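Local coordinates for protein putative agmatinase (Clostridium difficile, PDB 3LHL) that probably hydrolyses agmatine to putrescine and urea with the help of bound manganese ions, at residues A[13-18]-A[91-96]; A[95-100]-A[135-140]; A[117-122]-A[153-158]; A[158-163]-A[216-221]; A[209-214]-A[247-252]. One frame throughout, in Å; residues are numbered along the deposited sequence.

Contact 1: A[13-18]-A[91-96]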
# COMPACT_ATOMS: atom_id res chain seq x y z
N PHE A 13 -1.95 -0.71 11.75
CA PHE A 13 -0.70 -0.75 12.51
C PHE A 13 0.44 -0.22 11.66
O PHE A 13 0.39 -0.27 10.42
CB PHE A 13 -0.41 -2.18 13.01
CG PHE A 13 -0.12 -3.18 11.92
CD1 PHE A 13 1.20 -3.50 11.59
CD2 PHE A 13 -1.15 -3.80 11.23
CE1 PHE A 13 1.49 -4.43 10.60
CE2 PHE A 13 -0.88 -4.74 10.23
CZ PHE A 13 0.44 -5.05 9.91
N GLY A 14 1.44 0.33 12.32
CA GLY A 14 2.57 0.89 11.61
C GLY A 14 3.77 -0.02 11.64
O GLY A 14 3.93 -0.83 12.56
N VAL A 15 4.61 0.10 10.62
CA VAL A 15 5.83 -0.68 10.49
C VAL A 15 6.92 0.28 10.04
O VAL A 15 7.10 0.50 8.83
CB VAL A 15 5.70 -1.80 9.44
CG1 VAL A 15 7.02 -2.55 9.30
CG2 VAL A 15 4.58 -2.76 9.83
N GLY A 16 7.63 0.86 11.00
CA GLY A 16 8.69 1.80 10.70
C GLY A 16 9.97 1.07 10.34
O GLY A 16 10.91 1.01 11.15
N PHE A 17 10.01 0.54 9.13
CA PHE A 17 11.17 -0.20 8.65
C PHE A 17 11.61 0.26 7.26
O PHE A 17 10.78 0.42 6.37
CB PHE A 17 10.83 -1.70 8.59
CG PHE A 17 11.87 -2.54 7.90
CD1 PHE A 17 13.04 -2.89 8.56
CD2 PHE A 17 11.68 -2.97 6.59
CE1 PHE A 17 14.01 -3.65 7.92
CE2 PHE A 17 12.64 -3.74 5.95
CZ PHE A 17 13.81 -4.09 6.61
N ASP A 18 12.91 0.47 7.10
CA ASP A 18 13.47 0.85 5.79
C ASP A 18 14.84 0.20 5.63
O ASP A 18 15.71 0.71 4.93
CB ASP A 18 13.58 2.38 5.63
CG ASP A 18 14.32 3.05 6.77
OD1 ASP A 18 15.33 2.50 7.26
OD2 ASP A 18 13.91 4.16 7.15
N PRO A 91 -6.13 -6.47 7.89
CA PRO A 91 -4.91 -5.81 8.33
C PRO A 91 -4.65 -4.60 7.43
O PRO A 91 -4.71 -4.71 6.21
CB PRO A 91 -3.84 -6.89 8.16
CG PRO A 91 -4.32 -7.64 6.95
CD PRO A 91 -5.82 -7.74 7.20
N PHE A 92 -4.42 -3.45 8.04
CA PHE A 92 -4.13 -2.23 7.30
C PHE A 92 -2.78 -1.74 7.83
O PHE A 92 -2.68 -1.17 8.91
CB PHE A 92 -5.22 -1.19 7.54
CG PHE A 92 -5.16 -0.02 6.60
CD1 PHE A 92 -6.24 0.85 6.49
CD2 PHE A 92 -4.03 0.22 5.83
CE1 PHE A 92 -6.20 1.94 5.62
CE2 PHE A 92 -3.98 1.32 4.95
CZ PHE A 92 -5.06 2.18 4.86
N MSE A 93 -1.74 -1.99 7.04
CA MSE A 93 -0.38 -1.63 7.40
C MSE A 93 0.07 -0.28 6.83
O MSE A 93 -0.16 0.03 5.66
CB MSE A 93 0.56 -2.75 6.94
CG MSE A 93 2.02 -2.59 7.31
SE MSE A 93 3.04 -4.21 6.88
CE MSE A 93 2.70 -4.26 4.97
N ILE A 94 0.69 0.52 7.70
CA ILE A 94 1.22 1.83 7.33
C ILE A 94 2.71 1.63 7.49
O ILE A 94 3.26 1.82 8.57
CB ILE A 94 0.81 2.93 8.32
CG1 ILE A 94 -0.71 2.98 8.47
CG2 ILE A 94 1.37 4.26 7.86
CD1 ILE A 94 -1.45 3.21 7.17
N GLY A 95 3.38 1.24 6.42
CA GLY A 95 4.79 0.98 6.57
C GLY A 95 5.76 2.04 6.12
O GLY A 95 5.42 3.20 5.87
N GLY A 96 7.01 1.59 6.10
CA GLY A 96 8.11 2.39 5.64
C GLY A 96 8.27 1.88 4.22
O GLY A 96 7.34 2.01 3.42

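Contact 2: A[95-100]-A[135-140]. With MN (manganese (II) ion), chain B.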
# COMPACT_ATOMS: atom_id res chain seq x y z
N GLY A 95 3.38 1.24 6.42
CA GLY A 95 4.79 0.98 6.57
C GLY A 95 5.76 2.04 6.12
O GLY A 95 5.42 3.20 5.87
N GLY A 96 7.01 1.59 6.10
CA GLY A 96 8.11 2.39 5.64
C GLY A 96 8.27 1.88 4.22
O GLY A 96 7.34 2.01 3.42
N GLU A 97 9.40 1.26 3.91
CA GLU A 97 9.62 0.77 2.55
C GLU A 97 8.61 -0.26 2.08
O GLU A 97 7.92 -0.91 2.87
CB GLU A 97 11.04 0.23 2.40
CG GLU A 97 11.33 -0.99 3.21
CD GLU A 97 12.72 -1.53 2.92
OE1 GLU A 97 13.70 -0.80 3.20
OE2 GLU A 97 12.82 -2.66 2.41
N HIS A 98 8.53 -0.42 0.76
CA HIS A 98 7.57 -1.33 0.15
C HIS A 98 7.79 -2.81 0.45
O HIS A 98 6.89 -3.62 0.27
CB HIS A 98 7.54 -1.09 -1.36
CG HIS A 98 6.19 -1.29 -1.96
ND1 HIS A 98 5.86 -0.83 -3.22
CD2 HIS A 98 5.07 -1.88 -1.48
CE1 HIS A 98 4.61 -1.13 -3.49
NE2 HIS A 98 4.10 -1.77 -2.45
N LEU A 99 8.97 -3.18 0.93
CA LEU A 99 9.21 -4.59 1.21
C LEU A 99 8.28 -5.15 2.30
O LEU A 99 7.96 -6.34 2.27
CB LEU A 99 10.68 -4.82 1.61
CG LEU A 99 11.11 -6.28 1.80
CD1 LEU A 99 10.82 -7.11 0.55
CD2 LEU A 99 12.59 -6.32 2.14
N VAL A 100 7.84 -4.30 3.23
CA VAL A 100 6.95 -4.76 4.30
C VAL A 100 5.69 -5.43 3.76
O VAL A 100 5.04 -6.20 4.46
CB VAL A 100 6.51 -3.60 5.25
CG1 VAL A 100 7.73 -2.90 5.83
CG2 VAL A 100 5.62 -2.62 4.50
N ASN A 135 15.32 -9.60 -1.83
CA ASN A 135 14.29 -8.98 -1.02
C ASN A 135 14.63 -7.51 -0.81
O ASN A 135 15.47 -7.16 0.01
CB ASN A 135 14.16 -9.70 0.32
CG ASN A 135 13.70 -11.14 0.16
OD1 ASN A 135 12.69 -11.40 -0.48
ND2 ASN A 135 14.45 -12.07 0.74
N SER A 136 13.96 -6.67 -1.59
CA SER A 136 14.16 -5.23 -1.56
C SER A 136 12.83 -4.55 -1.86
O SER A 136 11.88 -5.19 -2.32
CB SER A 136 15.18 -4.84 -2.63
OG SER A 136 15.16 -3.45 -2.90
N HIS A 137 12.76 -3.25 -1.59
CA HIS A 137 11.53 -2.52 -1.87
C HIS A 137 11.29 -2.49 -3.38
O HIS A 137 10.15 -2.39 -3.84
CB HIS A 137 11.62 -1.08 -1.34
CG HIS A 137 12.80 -0.31 -1.84
ND1 HIS A 137 14.04 -0.37 -1.23
CD2 HIS A 137 12.94 0.54 -2.89
CE1 HIS A 137 14.89 0.42 -1.88
NE2 HIS A 137 14.24 0.98 -2.89
N ALA A 138 12.38 -2.61 -4.15
CA ALA A 138 12.32 -2.58 -5.61
C ALA A 138 12.03 -3.91 -6.31
O ALA A 138 11.93 -3.95 -7.54
CB ALA A 138 13.63 -2.00 -6.15
N THR A 139 11.90 -4.98 -5.54
CA THR A 139 11.63 -6.29 -6.12
C THR A 139 10.37 -6.90 -5.52
O THR A 139 10.00 -8.02 -5.86
CB THR A 139 12.78 -7.29 -5.83
OG1 THR A 139 12.77 -7.60 -4.43
CG2 THR A 139 14.14 -6.69 -6.20
N VAL A 140 9.70 -6.16 -4.64
CA VAL A 140 8.51 -6.67 -3.97
C VAL A 140 7.43 -7.29 -4.86
O VAL A 140 6.91 -8.36 -4.54
CB VAL A 140 7.86 -5.57 -3.06
CG1 VAL A 140 7.23 -4.47 -3.91
CG2 VAL A 140 6.83 -6.21 -2.14
MN MN B . 7.06 0.50 -4.54

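Contact 3: A[117-122]-A[153-158]. With MN (manganese (II) ion), chain C; MN (manganese (II) ion), chain B.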
# COMPACT_ATOMS: atom_id res chain seq x y z
N VAL A 117 -4.13 -8.82 -6.63
CA VAL A 117 -3.34 -7.72 -6.10
C VAL A 117 -3.48 -6.44 -6.91
O VAL A 117 -3.27 -6.43 -8.12
CB VAL A 117 -1.83 -8.10 -6.07
CG1 VAL A 117 -1.01 -6.93 -5.54
CG2 VAL A 117 -1.61 -9.34 -5.23
N ILE A 118 -3.86 -5.36 -6.23
CA ILE A 118 -3.98 -4.06 -6.88
C ILE A 118 -2.76 -3.28 -6.40
O ILE A 118 -2.56 -3.09 -5.20
CB ILE A 118 -5.30 -3.36 -6.50
CG1 ILE A 118 -6.47 -4.09 -7.18
CG2 ILE A 118 -5.28 -1.89 -6.94
CD1 ILE A 118 -7.85 -3.47 -6.94
N HIS A 119 -1.95 -2.84 -7.36
CA HIS A 119 -0.70 -2.14 -7.09
C HIS A 119 -0.57 -0.73 -7.69
O HIS A 119 -0.59 -0.56 -8.90
CB HIS A 119 0.43 -3.05 -7.59
CG HIS A 119 1.80 -2.45 -7.54
ND1 HIS A 119 2.37 -1.97 -6.38
CD2 HIS A 119 2.75 -2.34 -8.50
CE1 HIS A 119 3.61 -1.58 -6.62
NE2 HIS A 119 3.87 -1.80 -7.90
N PHE A 120 -0.44 0.27 -6.82
CA PHE A 120 -0.27 1.66 -7.24
C PHE A 120 1.18 2.02 -6.94
O PHE A 120 1.67 1.80 -5.83
CB PHE A 120 -1.22 2.58 -6.47
CG PHE A 120 -2.64 2.54 -6.98
CD1 PHE A 120 -3.02 3.31 -8.08
CD2 PHE A 120 -3.59 1.71 -6.39
CE1 PHE A 120 -4.32 3.25 -8.58
CE2 PHE A 120 -4.89 1.65 -6.88
CZ PHE A 120 -5.26 2.41 -7.98
N ASP A 121 1.86 2.57 -7.93
CA ASP A 121 3.28 2.87 -7.76
C ASP A 121 3.81 3.68 -8.94
O ASP A 121 3.21 3.70 -10.02
CB ASP A 121 4.04 1.54 -7.70
CG ASP A 121 5.29 1.59 -6.84
OD1 ASP A 121 6.15 2.48 -7.06
OD2 ASP A 121 5.42 0.73 -5.95
N ALA A 122 4.94 4.34 -8.72
CA ALA A 122 5.59 5.11 -9.78
C ALA A 122 6.57 4.13 -10.41
O ALA A 122 6.97 4.29 -11.58
CB ALA A 122 6.33 6.28 -9.19
N ILE A 153 -1.95 -9.90 -10.76
CA ILE A 153 -1.42 -8.60 -10.39
C ILE A 153 -1.79 -7.50 -11.38
O ILE A 153 -1.64 -7.66 -12.59
CB ILE A 153 0.11 -8.69 -10.26
CG1 ILE A 153 0.46 -9.82 -9.29
CG2 ILE A 153 0.69 -7.36 -9.77
CD1 ILE A 153 1.94 -10.13 -9.18
N PHE A 154 -2.28 -6.39 -10.84
CA PHE A 154 -2.69 -5.23 -11.63
C PHE A 154 -1.97 -4.00 -11.11
O PHE A 154 -2.13 -3.62 -9.95
CB PHE A 154 -4.20 -5.05 -11.53
CG PHE A 154 -4.98 -6.22 -12.05
CD1 PHE A 154 -5.50 -6.20 -13.34
CD2 PHE A 154 -5.12 -7.37 -11.28
CE1 PHE A 154 -6.15 -7.31 -13.85
CE2 PHE A 154 -5.77 -8.49 -11.78
CZ PHE A 154 -6.29 -8.46 -13.08
N GLN A 155 -1.17 -3.38 -11.97
CA GLN A 155 -0.38 -2.22 -11.58
C GLN A 155 -0.89 -0.95 -12.25
O GLN A 155 -1.30 -0.98 -13.41
CB GLN A 155 1.08 -2.48 -11.94
CG GLN A 155 1.50 -3.92 -11.63
CD GLN A 155 2.99 -4.15 -11.81
OE1 GLN A 155 3.81 -3.63 -11.05
NE2 GLN A 155 3.34 -4.94 -12.81
N PHE A 156 -0.87 0.15 -11.50
CA PHE A 156 -1.36 1.43 -12.00
C PHE A 156 -0.44 2.60 -11.70
O PHE A 156 0.14 2.68 -10.62
CB PHE A 156 -2.73 1.72 -11.39
CG PHE A 156 -3.76 0.70 -11.72
CD1 PHE A 156 -4.59 0.87 -12.82
CD2 PHE A 156 -3.90 -0.44 -10.93
CE1 PHE A 156 -5.55 -0.09 -13.14
CE2 PHE A 156 -4.86 -1.40 -11.25
CZ PHE A 156 -5.69 -1.22 -12.35
N GLY A 157 -0.33 3.52 -12.66
CA GLY A 157 0.48 4.71 -12.48
C GLY A 157 1.97 4.55 -12.71
O GLY A 157 2.73 5.50 -12.54
N ILE A 158 2.39 3.35 -13.12
CA ILE A 158 3.79 3.05 -13.35
C ILE A 158 4.43 3.98 -14.39
O ILE A 158 3.88 4.19 -15.47
CB ILE A 158 3.98 1.59 -13.83
CG1 ILE A 158 3.04 0.65 -13.06
CG2 ILE A 158 5.44 1.17 -13.64
CD1 ILE A 158 3.25 0.61 -11.55
MN MN C . 7.76 3.43 -5.69
MN MN B . 7.06 0.50 -4.54

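Contact 4: A[158-163]-A[216-221]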
# COMPACT_ATOMS: atom_id res chain seq x y z
N ILE A 158 2.39 3.35 -13.12
CA ILE A 158 3.79 3.05 -13.35
C ILE A 158 4.43 3.98 -14.39
O ILE A 158 3.88 4.19 -15.47
CB ILE A 158 3.98 1.59 -13.83
CG1 ILE A 158 3.04 0.65 -13.06
CG2 ILE A 158 5.44 1.17 -13.64
CD1 ILE A 158 3.25 0.61 -11.55
N ARG A 159 5.59 4.53 -14.07
CA ARG A 159 6.27 5.43 -15.00
C ARG A 159 7.79 5.38 -14.93
O ARG A 159 8.47 6.22 -15.52
CB ARG A 159 5.78 6.86 -14.78
CG ARG A 159 5.82 7.35 -13.33
CD ARG A 159 5.27 8.78 -13.26
NE ARG A 159 5.38 9.38 -11.93
CZ ARG A 159 4.63 9.03 -10.88
NH1 ARG A 159 3.72 8.08 -10.99
NH2 ARG A 159 4.80 9.66 -9.72
N SER A 160 8.34 4.40 -14.22
CA SER A 160 9.80 4.29 -14.08
C SER A 160 10.24 2.84 -13.91
O SER A 160 9.62 2.08 -13.18
CB SER A 160 10.26 5.12 -12.87
OG SER A 160 11.62 4.88 -12.56
N GLY A 161 11.31 2.47 -14.60
CA GLY A 161 11.83 1.11 -14.51
C GLY A 161 12.71 0.72 -15.69
O GLY A 161 12.79 1.45 -16.67
N THR A 162 13.38 -0.42 -15.58
CA THR A 162 14.23 -0.91 -16.66
C THR A 162 13.33 -1.39 -17.80
O THR A 162 12.16 -1.69 -17.59
CB THR A 162 15.09 -2.10 -16.20
OG1 THR A 162 14.23 -3.20 -15.89
CG2 THR A 162 15.92 -1.73 -14.97
N LYS A 163 13.88 -1.48 -19.00
CA LYS A 163 13.08 -1.94 -20.13
C LYS A 163 12.59 -3.38 -19.89
O LYS A 163 11.47 -3.72 -20.26
CB LYS A 163 13.89 -1.88 -21.43
CG LYS A 163 13.06 -2.29 -22.65
CD LYS A 163 13.82 -2.19 -23.96
CE LYS A 163 12.85 -2.36 -25.13
NZ LYS A 163 13.51 -2.41 -26.47
N THR A 216 12.11 7.80 -3.68
CA THR A 216 12.48 7.92 -5.09
C THR A 216 11.43 8.68 -5.88
O THR A 216 10.68 8.08 -6.65
CB THR A 216 12.64 6.52 -5.71
OG1 THR A 216 13.28 5.66 -4.76
CG2 THR A 216 13.47 6.58 -7.00
N PRO A 217 11.36 10.01 -5.71
CA PRO A 217 10.39 10.85 -6.42
C PRO A 217 10.48 10.70 -7.93
O PRO A 217 11.58 10.68 -8.49
CB PRO A 217 10.76 12.26 -5.97
CG PRO A 217 11.40 12.05 -4.64
CD PRO A 217 12.24 10.83 -4.86
N GLU A 218 9.34 10.59 -8.59
CA GLU A 218 9.31 10.44 -10.04
C GLU A 218 8.35 11.44 -10.69
O GLU A 218 7.13 11.36 -10.49
CB GLU A 218 8.90 9.01 -10.41
CG GLU A 218 8.94 8.71 -11.90
CD GLU A 218 10.34 8.75 -12.47
OE1 GLU A 218 11.29 8.32 -11.78
OE2 GLU A 218 10.50 9.19 -13.63
N PRO A 219 8.88 12.38 -11.49
CA PRO A 219 8.02 13.37 -12.15
C PRO A 219 7.02 12.71 -13.09
O PRO A 219 7.28 11.61 -13.60
CB PRO A 219 9.03 14.24 -12.92
CG PRO A 219 10.30 14.10 -12.12
CD PRO A 219 10.30 12.63 -11.78
N GLY A 220 5.89 13.36 -13.31
CA GLY A 220 4.89 12.81 -14.21
C GLY A 220 3.79 11.96 -13.59
O GLY A 220 3.12 11.21 -14.30
N GLY A 221 3.57 12.07 -12.28
CA GLY A 221 2.52 11.30 -11.64
C GLY A 221 1.22 12.07 -11.55
O GLY A 221 1.12 13.20 -12.04
O HOH W 1 10.93 7.21 -16.31
O HOH W 2 13.32 6.81 -14.16

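Contact 5: A[209-214]-A[247-252]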
# COMPACT_ATOMS: atom_id res chain seq x y z
N SER A 209 6.32 16.35 -7.36
CA SER A 209 6.16 17.71 -6.84
C SER A 209 4.97 17.82 -5.89
O SER A 209 4.84 18.80 -5.15
CB SER A 209 5.98 18.70 -7.99
OG SER A 209 7.13 18.73 -8.81
N VAL A 210 4.10 16.82 -5.92
CA VAL A 210 2.93 16.79 -5.06
C VAL A 210 3.29 16.06 -3.77
O VAL A 210 2.94 16.51 -2.68
CB VAL A 210 1.76 16.06 -5.74
CG1 VAL A 210 0.61 15.83 -4.74
CG2 VAL A 210 1.28 16.86 -6.96
N PHE A 211 3.99 14.94 -3.90
CA PHE A 211 4.38 14.11 -2.76
C PHE A 211 5.89 13.89 -2.80
O PHE A 211 6.36 12.80 -3.13
CB PHE A 211 3.66 12.76 -2.82
CG PHE A 211 3.76 11.93 -1.56
CD1 PHE A 211 2.86 12.11 -0.52
CD2 PHE A 211 4.75 10.97 -1.43
CE1 PHE A 211 2.94 11.33 0.65
CE2 PHE A 211 4.84 10.19 -0.27
CZ PHE A 211 3.93 10.37 0.76
N PRO A 212 6.68 14.92 -2.47
CA PRO A 212 8.14 14.79 -2.49
C PRO A 212 8.71 14.06 -1.28
O PRO A 212 9.88 13.65 -1.29
CB PRO A 212 8.60 16.24 -2.59
CG PRO A 212 7.57 16.96 -1.77
CD PRO A 212 6.27 16.32 -2.20
N GLY A 213 7.90 13.90 -0.24
CA GLY A 213 8.36 13.22 0.96
C GLY A 213 8.38 11.72 0.76
O GLY A 213 7.65 10.98 1.42
N THR A 214 9.21 11.28 -0.18
CA THR A 214 9.33 9.86 -0.50
C THR A 214 10.75 9.56 -0.95
O THR A 214 11.50 10.47 -1.33
CB THR A 214 8.32 9.46 -1.60
OG1 THR A 214 8.22 8.03 -1.67
CG2 THR A 214 8.76 10.00 -2.96
N VAL A 247 2.63 2.78 1.58
CA VAL A 247 4.05 2.78 1.93
C VAL A 247 4.87 3.85 1.24
O VAL A 247 4.39 4.56 0.36
CB VAL A 247 4.67 1.39 1.57
CG1 VAL A 247 3.98 0.28 2.35
CG2 VAL A 247 4.54 1.14 0.07
N GLU A 248 6.13 3.94 1.66
CA GLU A 248 7.12 4.85 1.11
C GLU A 248 7.01 6.34 1.47
O GLU A 248 7.67 7.18 0.85
CB GLU A 248 7.19 4.67 -0.42
CG GLU A 248 7.70 3.29 -0.85
CD GLU A 248 9.12 2.98 -0.32
OE1 GLU A 248 9.58 3.67 0.60
OE2 GLU A 248 9.76 2.02 -0.83
N LEU A 249 6.20 6.66 2.47
CA LEU A 249 6.13 8.04 2.93
C LEU A 249 7.42 8.23 3.71
O LEU A 249 7.68 7.51 4.68
CB LEU A 249 4.95 8.28 3.88
CG LEU A 249 5.14 9.56 4.72
CD1 LEU A 249 4.93 10.81 3.84
CD2 LEU A 249 4.16 9.58 5.89
N SER A 250 8.24 9.18 3.28
CA SER A 250 9.50 9.48 3.95
C SER A 250 9.41 10.98 4.23
O SER A 250 9.85 11.80 3.43
CB SER A 250 10.68 9.17 3.03
OG SER A 250 11.88 9.13 3.76
N PRO A 251 8.83 11.33 5.39
CA PRO A 251 8.58 12.67 5.96
C PRO A 251 9.61 13.76 5.77
O PRO A 251 9.35 14.78 5.13
CB PRO A 251 8.34 12.38 7.44
CG PRO A 251 7.74 11.03 7.42
CD PRO A 251 8.59 10.30 6.42
N ASP A 252 10.79 13.56 6.35
CA ASP A 252 11.84 14.57 6.28
C ASP A 252 12.20 15.10 4.90
O ASP A 252 12.69 16.22 4.79
CB ASP A 252 13.10 14.04 6.98
CG ASP A 252 12.83 13.60 8.40
OD1 ASP A 252 12.02 14.26 9.08
OD2 ASP A 252 13.43 12.58 8.83

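Contact 1: A[13-18]-A[91-96]
F13 and M93, a selenomethionine, meet on one face of the parallel sheet where strand segments 13-15 and 91-95 run side by side, their axes 34° apart. The ring lies over the M93 side chain: M93 CB is 4.2 Å from the centroid of the F13 ring and off its centre, a CH-pi contact. Selenium approaches the same ring obliquely, 5.0 Å from its centroid, as a Met-aromatic contact. Extended through chi1 (-176°) and chi2, the M93 chain carries SE to 3.6 Å from V15 CG2; the bend at chi3 turns only the terminal CE. P91 CB arrives at the ring's edge, 4.2 Å from F13 CE2. Behind these side chains the backbones are laced by F13 N to F92 O (3.0 Å), I94 N to F13 O (2.8 Å) and V15 N to I94 O (3.0 Å).

Past V15 side-chain packing gives way to backbone contact: F17 O lies 3.4 Å from G96 CA, while partly exposed G16 makes no contact with 91-96 and the F17 ring leads away toward helix 70-86. Across the tight end, polar bonding is thus confined to main-chain groups, implying apolar cohesion on top of the sheet's hydrogen bonds.

Contact 2: A[95-100]-A[135-140]
At the manganese site of this arginase-family enzyme, the loop leaving strand 90-95 carries the ligand H98 against the turn 135-140. H98 ND1 binds one manganese ion at 2.2 Å, and D121, D125 and D202 complete its protein ligands. V140 covers a face of the imidazole: its CG1 stands 4.0 Å from the H98 ring centroid and 14° off the ring normal, a CH-pi contact. The other methyl, V140 CG2, touches H98 O at 3.5 Å, so one side chain braces both ring and backbone. NE2 of H98 is hydrogen-bonded to T200 OG1, which with the metal bond on ND1 fixes the ring's rotation.

L99 sets its two methyls against successive carbonyls of the turn, CD1 against S136 O (3.6 Å) and CD2 against N135 O (3.7 Å). H137 CB packs 4.0 Å from E97 CB, while the E97 carboxylate turns to T20 and T21. Within the turn, A138 N donates to S136 OG at 3.2 Å, forming an ST turn. The 3-10 segment 98-100 leads into helix 101-111, and V140 opens helix 140-148. L99 also rests on helix 70-86, and H98 touches V247 at the end of strand 240-247.

Contact 3: A[117-122]-A[153-158]
F120 and F156 set the pattern on one face of the paired strands: their ring planes are 28° apart, yet the rings are slid so far that they barely overlap, with centroids 5.4 Å apart. The close touch is instead F120 CE1 against F156 CB, at 3.6 Å. Both rings meet F185 edge-to-face.

On the other face the H119 and Q155 side chains cross at a slant. The imidazole points its edge at the glutamine chain, and Q155 CG lies in the ring plane, 3.7 Å from H119 CD2. A chi1 of 174° sets H119 CG anti to the backbone nitrogen and carries the ring out from the strand, where it also meets the H98 ring.

D121 follows the strand, and its carboxylate spans two metals, OD1 at 2.3 Å from one manganese and OD2 at 2.2 Å from the other. I158 CD1 rests 3.4 Å from D121 O. Between the two faces F154 N to V117 O, H119 N to F154 O, F156 N to H119 O and D121 N to F156 O form a regular parallel ladder. Strand 115-120, helix 140-148 and strand 153-158 make a beta-alpha-beta unit, with metal ligands at the strand's C-terminal end as in the arginase family.

Contact 4: A[158-163]-A[216-221]
R159 reaches across to the main chain of 216-221 and takes hold of E218 O side-on. Two of its nitrogens share this single acceptor: R159 NE to E218 O and R159 NH2 to E218 O are both 3.0 Å, and the oxygen lies within 4° of the guanidinium plane. The two bonds differ in how they meet the carbonyl, because NH2 comes in its plane whereas NE sits well above it. A third, weak bond runs from NE to P219 O at 3.4 Å.

The side chains themselves slide past each other in opposite directions. Beyond its first torsion R159 is extended as far as NE, and R159 NE passes E218 CG at 3.6 Å. A bend at chi2 of E218 (66°) takes its carboxylate toward S160, where E218 OE1 lies 3.5 Å from S160 CB. The opposite charges therefore stay apart, R159 NE being 5.4 Å from E218 OE2. One water donates to R159 O at 2.8 Å and weakly to E218 OE2; a second joins S160 OG to E218 OE1, again weakly on the glutamate side.

Farther out, R159 NH1 donates to V205 O, and D207 OD1 accepts from G221 N. S160 also touches H123, a manganese ligand. Several residues here touch a crystal neighbour, which may influence the loops. With the E218 carboxylate linked only through weak water bonds, the chemistry implies that the two loops are joined by probably charge-assisted hydrogen bonds from the guanidinium to main-chain carbonyls.

Contact 5: A[209-214]-A[247-252]
F211 and L249 meet where two loops come together beyond the C-terminal ends of strands 196-202 and 240-247, in the parallel sheet of the arginase fold. Traced outward, F211 CB and CG carry the ring over with CG anti to the backbone nitrogen (chi1 -168°), and the far half of the ring makes the contact. CE1 faces L249 CD1 at 3.8 Å. On the other edge CE2 approaches L249 CA at 4.1 Å, an atom lying in the ring plane. At the tip, CZ presses on L249 CD1 at a tight 3.3 Å. The two side chains cross at about a right angle, and L249 continues onto helices 30-38 and 258-278.

G213, centre of an inverse gamma turn, puts its carbonyl beside the second loop, where S250 N donates to G213 O at 2.7 Å from well above the carbonyl plane. G213 N in turn bonds to S259 OG. The backbone of E248 is held from this loop too, while its side chain serves the site: OE2 accepts from H98 N, and E248 is a ligand of a further manganese seen for this protein, though not one bound to this chain here. Beside D204, T214 OG1 donates to E248 O at 2.7 Å, tilted 29° from the carbonyl plane.

How the contacts relate
Contacts 1 and 3 both pair neighbouring strands of one eight-stranded parallel sheet, on opposite sides of the chain's centre with their own centres about 19 Å apart. Contact 2 continues from contact 1 through the shared G95 and G96 and meets contact 3 at a common manganese ion, their centres about 14 Å apart. Contact 4 takes over from contact 3 at I158, and contact 5 reaches back to contacts 1 and 2, where G96 O lies 2.9 Å from E248 N, probably a hydrogen bond. Along the chain contact 2 alternates with contact 3, and contact 4 with contact 5. Sheet pairings thus grade into loops that surround the metal site.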